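Local coordinates for conserved hypothetical protein (Methanosarcina mazei, PDB 2NR4) that binds flavin mononucleotide as a two-subunit flavoprotein, although its biological role is not established, at residues E32-T37 / P111-A116; L76-V81 / A118-E123; Y82-F87 / K201-L206. All blocks are in the same frame, centred on the assembly; numbering follows the deposited sequence.

Interaction 1: residues E32-T37 / P111-A116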
# COMPACT_ATOMS: atom_id res chain seq x y z
N GLU A 32 -7.75 -4.91 -0.61
CA GLU A 32 -7.65 -5.31 -2.03
C GLU A 32 -6.74 -6.52 -2.13
O GLU A 32 -5.49 -6.42 -1.96
CB GLU A 32 -7.12 -4.16 -2.90
CG GLU A 32 -7.90 -2.82 -2.72
CD GLU A 32 -9.31 -2.83 -3.29
OE1 GLU A 32 -9.71 -3.84 -3.96
OE2 GLU A 32 -10.05 -1.82 -3.07
N ILE A 33 -7.37 -7.66 -2.42
CA ILE A 33 -6.65 -8.93 -2.47
C ILE A 33 -6.88 -9.59 -3.83
O ILE A 33 -7.62 -9.09 -4.65
CB ILE A 33 -7.08 -9.84 -1.30
CG1 ILE A 33 -8.61 -9.96 -1.18
CG2 ILE A 33 -6.44 -9.30 0.04
CD1 ILE A 33 -9.28 -10.90 -2.17
N ILE A 34 -6.23 -10.71 -4.07
CA ILE A 34 -6.62 -11.48 -5.25
C ILE A 34 -7.42 -12.68 -4.76
O ILE A 34 -6.96 -13.46 -3.94
CB ILE A 34 -5.37 -11.91 -6.02
CG1 ILE A 34 -4.70 -10.63 -6.58
CG2 ILE A 34 -5.75 -12.95 -7.12
CD1 ILE A 34 -3.32 -10.85 -7.04
N ALA A 35 -8.62 -12.84 -5.27
CA ALA A 35 -9.49 -13.91 -4.81
C ALA A 35 -9.25 -15.13 -5.68
O ALA A 35 -9.31 -15.00 -6.91
CB ALA A 35 -10.90 -13.49 -4.95
N SER A 36 -9.02 -16.30 -5.07
CA SER A 36 -8.93 -17.56 -5.87
C SER A 36 -10.24 -18.32 -5.70
O SER A 36 -10.79 -18.40 -4.60
CB SER A 36 -7.74 -18.44 -5.44
OG SER A 36 -7.66 -18.60 -4.03
N THR A 37 -10.73 -18.91 -6.79
CA THR A 37 -12.00 -19.65 -6.73
C THR A 37 -11.84 -20.83 -7.70
O THR A 37 -10.88 -20.87 -8.47
CB THR A 37 -13.19 -18.81 -7.24
OG1 THR A 37 -12.90 -18.21 -8.53
CG2 THR A 37 -13.68 -17.73 -6.22
N PRO A 111 -8.02 -24.15 -4.15
CA PRO A 111 -6.85 -23.48 -4.70
C PRO A 111 -6.56 -22.11 -4.03
O PRO A 111 -7.49 -21.30 -3.87
CB PRO A 111 -7.26 -23.22 -6.14
CG PRO A 111 -8.73 -23.09 -6.10
CD PRO A 111 -9.16 -24.10 -5.08
N VAL A 112 -5.30 -21.90 -3.66
CA VAL A 112 -4.80 -20.55 -3.26
C VAL A 112 -3.58 -20.27 -4.12
O VAL A 112 -3.05 -21.19 -4.74
CB VAL A 112 -4.50 -20.47 -1.76
CG1 VAL A 112 -5.77 -20.69 -0.92
CG2 VAL A 112 -3.38 -21.45 -1.33
N LEU A 113 -3.14 -19.01 -4.20
CA LEU A 113 -1.94 -18.69 -4.96
C LEU A 113 -0.67 -19.14 -4.25
O LEU A 113 -0.51 -18.91 -3.05
CB LEU A 113 -1.85 -17.20 -5.27
CG LEU A 113 -3.01 -16.67 -6.12
CD1 LEU A 113 -2.85 -15.14 -6.30
CD2 LEU A 113 -3.02 -17.34 -7.48
N LYS A 114 0.24 -19.75 -5.00
CA LYS A 114 1.53 -20.16 -4.43
C LYS A 114 2.34 -18.96 -3.98
O LYS A 114 3.11 -19.06 -3.02
CB LYS A 114 2.33 -20.93 -5.46
CG LYS A 114 1.78 -22.33 -5.69
CD LYS A 114 2.48 -22.97 -6.89
CE LYS A 114 3.84 -23.45 -6.51
NZ LYS A 114 4.02 -24.75 -7.26
N GLU A 115 2.15 -17.84 -4.67
CA GLU A 115 2.85 -16.59 -4.38
C GLU A 115 2.08 -15.69 -3.38
O GLU A 115 2.50 -14.57 -3.13
CB GLU A 115 3.15 -15.84 -5.67
CG GLU A 115 4.21 -16.52 -6.57
CD GLU A 115 5.53 -16.87 -5.86
OE1 GLU A 115 6.02 -16.08 -5.01
OE2 GLU A 115 6.09 -17.95 -6.16
N ALA A 116 0.99 -16.19 -2.81
CA ALA A 116 0.31 -15.44 -1.74
C ALA A 116 1.19 -15.23 -0.51
O ALA A 116 1.91 -16.13 -0.05
CB ALA A 116 -0.98 -16.13 -1.34
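Ser36 OG is gripped from two directions: it donates to Pro111 O across the contact at 2.7 Å, and Asn79 ND2 of the neighbouring strand donates to it. With chi1 at 47°, the hydroxyl lies between the backbone N and the carbonyl carbon of its own residue and comes to Pro111 O bent, the C=O...OG angle being 133° and OG tilted 26° out of the carbonyl plane. OG also rests 3.5 Å from Val112 CA, at the closest pair of the two backbones. An alanine at Ser36 removes the hydroxyl, and Pro111 O would probably lose the donor it takes from this strand, while Asn79 ND2 would keep only Ile34 O of its two acceptors. Two residues back along the chain the contact turns apolar. The CG2 branch of Ile34 touches Leu113 CD1 at 3.7 Å, and the two side chains cross at about a right angle. At the other end, Pro111 CG sits 3.9 Å from Thr37 O, while the Thr37 hydroxyl turns to Asn69 instead. The segment axes come no closer than 6.2 Å and run roughly antiparallel, and no backbone bond joins them. Asn79 makes up part of the difference, its OD1 taking the Leu113 amide. This is a side-chain-mediated join, one hydroxyl-to-carbonyl bond and apolar packing, of the two-stranded hairpin 100-103 with 110-113 to a strand of the antiparallel beta barrel that carries the FMN site, a fold consistent with the FMN-binding split-barrel clan.

Interaction 2: residues L76-V81 / A118-E123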
# COMPACT_ATOMS: atom_id res chain seq x y z
N LEU A 76 -14.47 -19.23 -1.62
CA LEU A 76 -13.52 -18.26 -2.22
C LEU A 76 -12.40 -18.05 -1.23
O LEU A 76 -12.65 -18.06 -0.01
CB LEU A 76 -14.28 -16.96 -2.53
CG LEU A 76 -13.62 -15.61 -2.82
CD1 LEU A 76 -14.69 -14.71 -3.43
CD2 LEU A 76 -12.99 -14.95 -1.55
N ALA A 77 -11.17 -17.87 -1.71
CA ALA A 77 -10.05 -17.62 -0.79
C ALA A 77 -9.46 -16.23 -1.08
O ALA A 77 -9.31 -15.85 -2.24
CB ALA A 77 -8.98 -18.66 -0.98
N SER A 78 -9.17 -15.47 -0.03
CA SER A 78 -8.34 -14.29 -0.20
C SER A 78 -6.88 -14.69 -0.36
O SER A 78 -6.39 -15.63 0.29
CB SER A 78 -8.49 -13.40 1.06
OG SER A 78 -8.13 -14.10 2.24
N ASN A 79 -6.15 -13.94 -1.17
CA ASN A 79 -4.70 -14.03 -1.30
C ASN A 79 -4.08 -12.63 -1.25
O ASN A 79 -4.32 -11.80 -2.15
CB ASN A 79 -4.30 -14.64 -2.64
CG ASN A 79 -4.85 -16.06 -2.80
OD1 ASN A 79 -4.19 -17.03 -2.42
ND2 ASN A 79 -6.08 -16.17 -3.29
N VAL A 80 -3.26 -12.40 -0.23
CA VAL A 80 -2.55 -11.11 -0.10
C VAL A 80 -1.35 -11.13 -1.01
O VAL A 80 -0.50 -12.03 -0.92
CB VAL A 80 -2.13 -10.77 1.37
CG1 VAL A 80 -1.25 -9.50 1.38
CG2 VAL A 80 -3.37 -10.63 2.27
N VAL A 81 -1.29 -10.15 -1.90
CA VAL A 81 -0.26 -10.07 -2.93
C VAL A 81 0.30 -8.62 -2.92
O VAL A 81 -0.48 -7.66 -2.99
CB VAL A 81 -0.90 -10.46 -4.28
CG1 VAL A 81 -0.11 -9.91 -5.50
CG2 VAL A 81 -1.21 -12.01 -4.34
N ALA A 118 -0.31 -14.32 2.46
CA ALA A 118 -1.21 -14.96 3.39
C ALA A 118 -2.52 -15.27 2.67
O ALA A 118 -2.99 -14.47 1.80
CB ALA A 118 -1.46 -14.02 4.59
N TRP A 119 -3.15 -16.40 3.02
CA TRP A 119 -4.43 -16.80 2.39
C TRP A 119 -5.46 -17.17 3.44
O TRP A 119 -5.09 -17.61 4.56
CB TRP A 119 -4.22 -17.93 1.33
CG TRP A 119 -3.52 -19.13 1.89
CD1 TRP A 119 -2.17 -19.41 1.80
CD2 TRP A 119 -4.10 -20.19 2.66
NE1 TRP A 119 -1.89 -20.61 2.47
CE2 TRP A 119 -3.06 -21.10 3.00
CE3 TRP A 119 -5.41 -20.49 3.08
CZ2 TRP A 119 -3.29 -22.27 3.75
CZ3 TRP A 119 -5.64 -21.64 3.83
CH2 TRP A 119 -4.57 -22.50 4.17
N VAL A 120 -6.73 -16.96 3.12
CA VAL A 120 -7.83 -17.43 3.97
C VAL A 120 -8.84 -18.07 3.04
O VAL A 120 -9.29 -17.43 2.07
CB VAL A 120 -8.53 -16.28 4.76
CG1 VAL A 120 -9.64 -16.85 5.69
CG2 VAL A 120 -7.49 -15.46 5.57
N VAL A 121 -9.21 -19.31 3.31
CA VAL A 121 -10.32 -19.93 2.59
C VAL A 121 -11.64 -19.61 3.31
O VAL A 121 -11.80 -19.89 4.51
CB VAL A 121 -10.12 -21.49 2.44
CG1 VAL A 121 -11.29 -22.05 1.63
CG2 VAL A 121 -8.80 -21.79 1.78
N PHE A 122 -12.59 -19.06 2.57
CA PHE A 122 -13.91 -18.72 3.16
C PHE A 122 -15.04 -19.50 2.51
O PHE A 122 -15.07 -19.65 1.28
CB PHE A 122 -14.25 -17.26 2.89
CG PHE A 122 -13.31 -16.26 3.53
CD1 PHE A 122 -13.50 -15.84 4.86
CD2 PHE A 122 -12.33 -15.64 2.76
CE1 PHE A 122 -12.68 -14.83 5.42
CE2 PHE A 122 -11.49 -14.68 3.31
CZ PHE A 122 -11.68 -14.27 4.65
N GLU A 123 -16.01 -19.91 3.33
CA GLU A 123 -17.34 -20.27 2.85
C GLU A 123 -18.12 -18.96 2.64
O GLU A 123 -18.15 -18.10 3.50
CB GLU A 123 -18.10 -21.15 3.88
CG GLU A 123 -19.56 -21.38 3.45
CD GLU A 123 -20.28 -22.43 4.29
OE1 GLU A 123 -19.64 -22.96 5.24
OE2 GLU A 123 -21.47 -22.71 3.99
O HOH W 1 -5.58 -13.41 2.90
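Ala77 and Val121 mark the tight part of the contact, a non-hydrogen-bonded pair whose CA atoms are 4.1 Å apart. Here Ala77 CB lies 3.3 Å from Val120 O, and that carbonyl also takes Ser78 N in its own plane at 2.9 Å. On the face that carries Leu76, Ser78, Val120 and Phe122, the Phe122 ring stands with its edge to Leu76 O, and Val120 CG1 of the same strand lies over one ring face, offset toward the rim. With Phe122 N bonded to Leu76 O at 2.8 Å and Leu76 N to Phe122 O, the ladder is that of neighbouring antiparallel strands, 75-79 and 118-130, in the six-stranded barrel. The looser, watered side lies beside Ser78 OG and Ala118 O. Val80 N donates almost straight to Ala118 O (2.9 Å, 176° at the hydrogen), and next to it a water accepts from Ser78 OG at 2.7 Å and donates to Ala118 O. The same OG, held between backbone N and carbonyl carbon (chi1 58°), also accepts a weak bond from Val120 N, whose stronger acceptor is Ser78 O. Pro154 and Leu153 of the second subunit pack on Val80 and Ala118.

Interaction 3: residues Y82-F87 / K201-L206; sequences YDPILF and KKAMKL
Lys202 meets Ile85 with the apolar part of its chain: CB lies 3.9 Å from Ile85 CD1, and CD follows at 4.0 Å from the same methyl. The two side chains pass at a slant, and the lysine then bends at its last two torsions, carrying the ammonium group away from the contact. One residue on, Ala203 points at helix 84-92. Its methyl sits over the first turn, 3.8 Å from Pro84 O and 3.9 Å from Pro84 CB, and it also faces Ile85 N. So small a side chain lets the backbones come close, with the CA atoms of Ile85 and Ala203 4.8 Å apart. The turn that receives it is held by Asp83 at the N-cap, whose OD1 accepts from Ile85 N at 3.2 Å, the amide lying above the carboxylate plane. A turn further along, Leu206 CD1 reaches Ile85 CG2 at 4.1 Å. Ile85 thus meets Lys202 with CD1 and Leu206 with CG2; chi1 at -67° sets CG2 anti to the backbone N and CG1 beside it, parting the branches towards the two partners. Val163 of helix 158-176 packs on Ala203, and Phe160 of the same helix on Pro84. The contact is a close helix-helix packing at an alanine, by which helix 84-92, leading out of a barrel strand, lies against the C-terminal helical part of the protein.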
# COMPACT_ATOMS: atom_id res chain seq x y z
N TYR A 82 1.62 -8.49 -2.85
CA TYR A 82 2.28 -7.17 -2.94
C TYR A 82 2.92 -6.96 -4.32
O TYR A 82 3.42 -5.89 -4.60
CB TYR A 82 3.40 -7.02 -1.88
CG TYR A 82 2.94 -7.17 -0.45
CD1 TYR A 82 1.72 -6.69 -0.04
CD2 TYR A 82 3.76 -7.76 0.49
CE1 TYR A 82 1.30 -6.81 1.30
CE2 TYR A 82 3.36 -7.90 1.81
CZ TYR A 82 2.13 -7.42 2.20
OH TYR A 82 1.72 -7.57 3.51
N ASP A 83 2.83 -7.97 -5.17
CA ASP A 83 3.41 -7.92 -6.50
C ASP A 83 2.44 -7.32 -7.53
O ASP A 83 1.38 -7.89 -7.80
CB ASP A 83 3.79 -9.35 -6.89
CG ASP A 83 4.40 -9.44 -8.26
OD1 ASP A 83 4.88 -8.40 -8.85
OD2 ASP A 83 4.42 -10.60 -8.74
N PRO A 84 2.78 -6.15 -8.12
CA PRO A 84 1.82 -5.50 -9.00
C PRO A 84 1.65 -6.30 -10.31
O PRO A 84 0.61 -6.21 -10.94
CB PRO A 84 2.48 -4.14 -9.27
CG PRO A 84 3.96 -4.45 -9.15
CD PRO A 84 4.03 -5.37 -7.99
N ILE A 85 2.68 -7.03 -10.71
CA ILE A 85 2.59 -7.94 -11.89
C ILE A 85 1.45 -8.96 -11.76
O ILE A 85 0.62 -9.11 -12.64
CB ILE A 85 3.94 -8.61 -12.24
CG1 ILE A 85 4.95 -7.54 -12.74
CG2 ILE A 85 3.71 -9.66 -13.37
CD1 ILE A 85 6.41 -8.05 -12.83
N LEU A 86 1.40 -9.64 -10.62
CA LEU A 86 0.32 -10.61 -10.35
C LEU A 86 -1.06 -9.98 -10.31
O LEU A 86 -2.05 -10.52 -10.85
CB LEU A 86 0.65 -11.41 -9.10
CG LEU A 86 0.20 -12.84 -8.82
CD1 LEU A 86 0.33 -13.76 -10.08
CD2 LEU A 86 1.05 -13.35 -7.69
N PHE A 87 -1.18 -8.79 -9.71
CA PHE A 87 -2.42 -8.07 -9.82
C PHE A 87 -2.92 -7.83 -11.23
O PHE A 87 -4.11 -7.97 -11.53
CB PHE A 87 -2.33 -6.68 -9.13
CG PHE A 87 -2.99 -6.63 -7.81
CD1 PHE A 87 -4.35 -6.36 -7.72
CD2 PHE A 87 -2.26 -6.87 -6.66
CE1 PHE A 87 -4.96 -6.33 -6.50
CE2 PHE A 87 -2.88 -6.83 -5.44
CZ PHE A 87 -4.24 -6.57 -5.38
N LYS A 201 6.83 -0.93 -13.31
CA LYS A 201 6.98 -0.49 -14.69
C LYS A 201 6.58 -1.61 -15.65
O LYS A 201 5.91 -1.34 -16.64
CB LYS A 201 8.37 0.10 -14.94
CG LYS A 201 8.64 1.40 -14.14
CD LYS A 201 10.12 1.84 -14.31
CE LYS A 201 10.53 2.92 -13.31
NZ LYS A 201 12.02 3.16 -13.35
N LYS A 202 6.91 -2.85 -15.31
CA LYS A 202 6.45 -4.05 -16.04
C LYS A 202 4.92 -4.22 -15.99
O LYS A 202 4.29 -4.55 -16.99
CB LYS A 202 7.12 -5.33 -15.51
CG LYS A 202 8.57 -5.55 -15.91
CD LYS A 202 8.98 -7.04 -15.76
CE LYS A 202 10.37 -7.17 -15.08
NZ LYS A 202 11.33 -6.17 -15.66
N ALA A 203 4.34 -3.97 -14.80
CA ALA A 203 2.88 -4.04 -14.63
C ALA A 203 2.13 -3.06 -15.52
O ALA A 203 1.16 -3.44 -16.16
CB ALA A 203 2.50 -3.84 -13.15
N MET A 204 2.61 -1.82 -15.59
CA MET A 204 2.00 -0.83 -16.46
C MET A 204 2.06 -1.26 -17.91
O MET A 204 1.08 -1.10 -18.64
CB MET A 204 2.67 0.53 -16.30
CG MET A 204 2.23 1.30 -15.07
SD MET A 204 0.44 1.52 -14.85
CE MET A 204 -0.06 2.30 -16.27
N LYS A 205 3.18 -1.82 -18.34
CA LYS A 205 3.31 -2.32 -19.71
C LYS A 205 2.25 -3.39 -20.00
O LYS A 205 1.65 -3.41 -21.08
CB LYS A 205 4.71 -2.89 -19.93
CG LYS A 205 5.41 -2.43 -21.24
CD LYS A 205 6.88 -2.90 -21.29
CE LYS A 205 7.83 -1.82 -21.86
NZ LYS A 205 8.33 -2.02 -23.28
N LEU A 206 2.00 -4.26 -19.02
CA LEU A 206 0.95 -5.26 -19.17
C LEU A 206 -0.45 -4.68 -19.32
O LEU A 206 -1.29 -5.25 -20.05
CB LEU A 206 1.00 -6.31 -18.06
CG LEU A 206 2.24 -7.22 -17.99
CD1 LEU A 206 2.01 -8.22 -16.86
CD2 LEU A 206 2.52 -7.99 -19.30

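From the N terminus, strand 29-37 is met by residues 111-116, and interaction 1 closes a loop of 73 intervening residues. Within that loop start segments 76-81 and 82-87, which follow each other directly but part company: the first returns to 118-123 in interaction 2, a short closure, whereas the second finds its partner only at 201-206 in interaction 3, the longest. Every pair of contacts crosses along the chain; none nests. Interaction 1 holds the 100-113 hairpin against the barrel, while interaction 2 pairs two barrel strands. Interaction 3, about 20 Å from interaction 2 between centres, joins helix 84-92, which follows barrel strand 75-79, to the C-terminal helices.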